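Local atomic coordinates of hypothetical protein (Aquifex aeolicus, PDB entry 2HEK), a protein that is of uncharacterised function but carries a zinc-binding HD domain, binds GDP at sites away from the metal, and may act as a dGTPase. Residues E120-D125 with E129-L134. Sequence-based numbering, arbitrary orientation.
Sequences EILKQD and EDIERL
Leu122 and Ile131 meet where two consecutive helices of the largely helical HD domain, 117-123 and 128-139, pack against each other across a short connection. The contact is wholly apolar in character, with no hydrogen bond crossing it. Ile131 supplies the long branch: its CG1 lies anti to its own carbonyl carbon (chi1 -65°) and the chain then runs extended, which carries CD1 across to the first helix, 3.6 Å from Leu122 CB. The same methyl also lies against the stem of Lys123, with Ile131 CD1 3.7 Å from Lys123 CG, the two side chains crossing at about a right angle. Lysine suits this exposed border because its methylene groups can cover the isoleucine while the chain bends onward to its charged end. One turn further along 128-139, Leu134 and Leu122 reach toward each other, tip to tip, in a looser touch of 4.2 Å between Leu134 CD1 and Leu122 CD2. Leucine and isoleucine suit these three buried positions because their side chains bring no polar group that would need a partner. Leu134 also packs on Leu76, Leu79 and Ala80, tying the contact to helix 74-82; its side chain is about 12 Å from that of the zinc ligand Asp85.

The polar bonds stay off the interface. Asp125 forms a salt bridge with Arg21 of helix 17-23. On the second helix Arg133 NH1 makes a salt bridge of 3.1 Å to Asp130 OD1, which it meets from above the carboxylate plane, while NH2 pairs with Glu73. In 120-125 the Gln124 side chain folds back, and its NE2, with the acceptor nearly in the amide plane, donates to Glu120 O at 3.0 Å with an N-H...O angle of 158°.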
loop_
_atom_site.group_PDB
_atom_site.type_symbol
_atom_site.label_atom_id
_atom_site.label_comp_id
_atom_site.label_asym_id
_atom_site.label_seq_id
_atom_site.Cartn_x
_atom_site.Cartn_y
_atom_site.Cartn_z
ATOM N N GLU A 120 -20.918 32.636 17.023
ATOM C CA GLU A 120 -20.058 33.383 17.948
ATOM C C GLU A 120 -18.610 32.985 17.772
ATOM O O GLU A 120 -17.687 33.821 17.816
ATOM C CB GLU A 120 -20.495 33.131 19.388
ATOM C CG GLU A 120 -21.581 34.079 19.867
ATOM C CD GLU A 120 -22.966 33.765 19.299
ATOM O OE1 GLU A 120 -23.781 34.714 19.225
ATOM O OE2 GLU A 120 -23.250 32.583 18.927
ATOM N N ILE A 121 -18.389 31.693 17.556
ATOM C CA ILE A 121 -17.024 31.234 17.353
ATOM C C ILE A 121 -16.434 31.872 16.097
ATOM O O ILE A 121 -15.320 32.433 16.131
ATOM C CB ILE A 121 -16.944 29.657 17.313
ATOM C CG1 ILE A 121 -17.313 29.078 18.683
ATOM C CG2 ILE A 121 -15.529 29.230 16.874
ATOM C CD1 ILE A 121 -17.720 27.559 18.680
ATOM N N LEU A 122 -17.157 31.801 14.977
ATOM C CA LEU A 122 -16.643 32.427 13.723
ATOM C C LEU A 122 -16.446 33.963 13.837
ATOM O O LEU A 122 -15.484 34.542 13.261
ATOM C CB LEU A 122 -17.583 32.113 12.560
ATOM C CG LEU A 122 -17.708 30.639 12.116
ATOM C CD1 LEU A 122 -18.871 30.483 11.152
ATOM C CD2 LEU A 122 -16.398 30.253 11.446
ATOM N N LYS A 123 -17.332 34.619 14.601
ATOM C CA LYS A 123 -17.236 36.085 14.790
ATOM C C LYS A 123 -15.942 36.528 15.459
ATOM O O LYS A 123 -15.526 37.666 15.280
ATOM C CB LYS A 123 -18.432 36.655 15.563
ATOM C CG LYS A 123 -19.624 36.946 14.682
ATOM C CD LYS A 123 -19.388 38.176 13.763
ATOM C CE LYS A 123 -19.925 39.467 14.408
ATOM N NZ LYS A 123 -19.366 40.654 13.759
ATOM N N GLN A 124 -15.290 35.629 16.207
ATOM C CA GLN A 124 -13.986 35.929 16.784
ATOM C C GLN A 124 -12.908 36.183 15.738
ATOM O O GLN A 124 -11.967 36.946 15.986
ATOM C CB GLN A 124 -13.536 34.809 17.754
ATOM C CG GLN A 124 -14.563 34.510 18.862
ATOM C CD GLN A 124 -15.098 35.781 19.527
ATOM O OE1 GLN A 124 -14.312 36.613 20.005
ATOM N NE2 GLN A 124 -16.444 35.943 19.558
ATOM N N ASP A 125 -13.032 35.542 14.579
ATOM C CA ASP A 125 -12.043 35.657 13.521
ATOM C C ASP A 125 -12.530 36.366 12.240
ATOM O O ASP A 125 -11.695 36.855 11.472
ATOM C CB ASP A 125 -11.545 34.255 13.147
ATOM C CG ASP A 125 -10.944 33.510 14.341
ATOM O OD1 ASP A 125 -9.964 34.038 14.911
ATOM O OD2 ASP A 125 -11.469 32.420 14.709
ATOM N N GLU A 129 -19.877 40.010 7.192
ATOM C CA GLU A 129 -19.893 39.767 5.730
ATOM C C GLU A 129 -19.142 38.468 5.348
ATOM O O GLU A 129 -19.628 37.699 4.549
ATOM C CB GLU A 129 -19.243 40.933 5.009
ATOM C CG GLU A 129 -18.997 40.826 3.479
ATOM C CD GLU A 129 -20.207 40.413 2.601
ATOM O OE1 GLU A 129 -21.390 40.368 3.060
ATOM O OE2 GLU A 129 -19.949 40.126 1.392
ATOM N N ASP A 130 -17.941 38.267 5.869
ATOM C CA ASP A 130 -17.181 37.008 5.592
ATOM C C ASP A 130 -17.878 35.744 6.067
ATOM O O ASP A 130 -17.798 34.722 5.409
ATOM C CB ASP A 130 -15.760 37.107 6.106
ATOM C CG ASP A 130 -14.918 38.012 5.234
ATOM O OD1 ASP A 130 -15.254 38.163 4.034
ATOM O OD2 ASP A 130 -13.925 38.591 5.718
ATOM N N ILE A 131 -18.631 35.823 7.163
ATOM C CA ILE A 131 -19.448 34.695 7.579
ATOM C C ILE A 131 -20.588 34.444 6.576
ATOM O O ILE A 131 -20.948 33.290 6.313
ATOM C CB ILE A 131 -19.972 34.874 9.005
ATOM C CG1 ILE A 131 -18.811 34.875 10.019
ATOM C CG2 ILE A 131 -20.930 33.782 9.370
ATOM C CD1 ILE A 131 -19.271 35.126 11.511
ATOM N N GLU A 132 -21.199 35.501 6.027
ATOM C CA GLU A 132 -22.222 35.256 4.994
ATOM C C GLU A 132 -21.586 34.641 3.761
ATOM O O GLU A 132 -22.223 33.846 3.108
ATOM C CB GLU A 132 -22.982 36.529 4.585
ATOM C CG GLU A 132 -23.665 37.255 5.738
ATOM C CD GLU A 132 -24.780 36.443 6.386
ATOM O OE1 GLU A 132 -25.540 35.730 5.679
ATOM O OE2 GLU A 132 -24.910 36.510 7.626
ATOM N N ARG A 133 -20.348 35.030 3.437
ATOM C CA ARG A 133 -19.638 34.477 2.273
ATOM C C ARG A 133 -19.264 33.005 2.504
ATOM O O ARG A 133 -19.461 32.185 1.622
ATOM C CB ARG A 133 -18.380 35.305 1.969
ATOM C CG ARG A 133 -18.735 36.730 1.507
ATOM C CD ARG A 133 -17.519 37.593 1.343
ATOM N NE ARG A 133 -16.672 37.216 0.198
ATOM C CZ ARG A 133 -15.423 36.755 0.276
ATOM N NH1 ARG A 133 -14.850 36.529 1.454
ATOM N NH2 ARG A 133 -14.747 36.494 -0.844
ATOM N N LEU A 134 -18.746 32.690 3.699
ATOM C CA LEU A 134 -18.512 31.299 4.101
ATOM C C LEU A 134 -19.760 30.428 3.901
ATOM O O LEU A 134 -19.679 29.331 3.360
ATOM C CB LEU A 134 -18.049 31.230 5.561
ATOM C CG LEU A 134 -17.697 29.831 6.123
ATOM C CD1 LEU A 134 -16.744 30.036 7.271
ATOM C CD2 LEU A 134 -18.919 29.119 6.632
#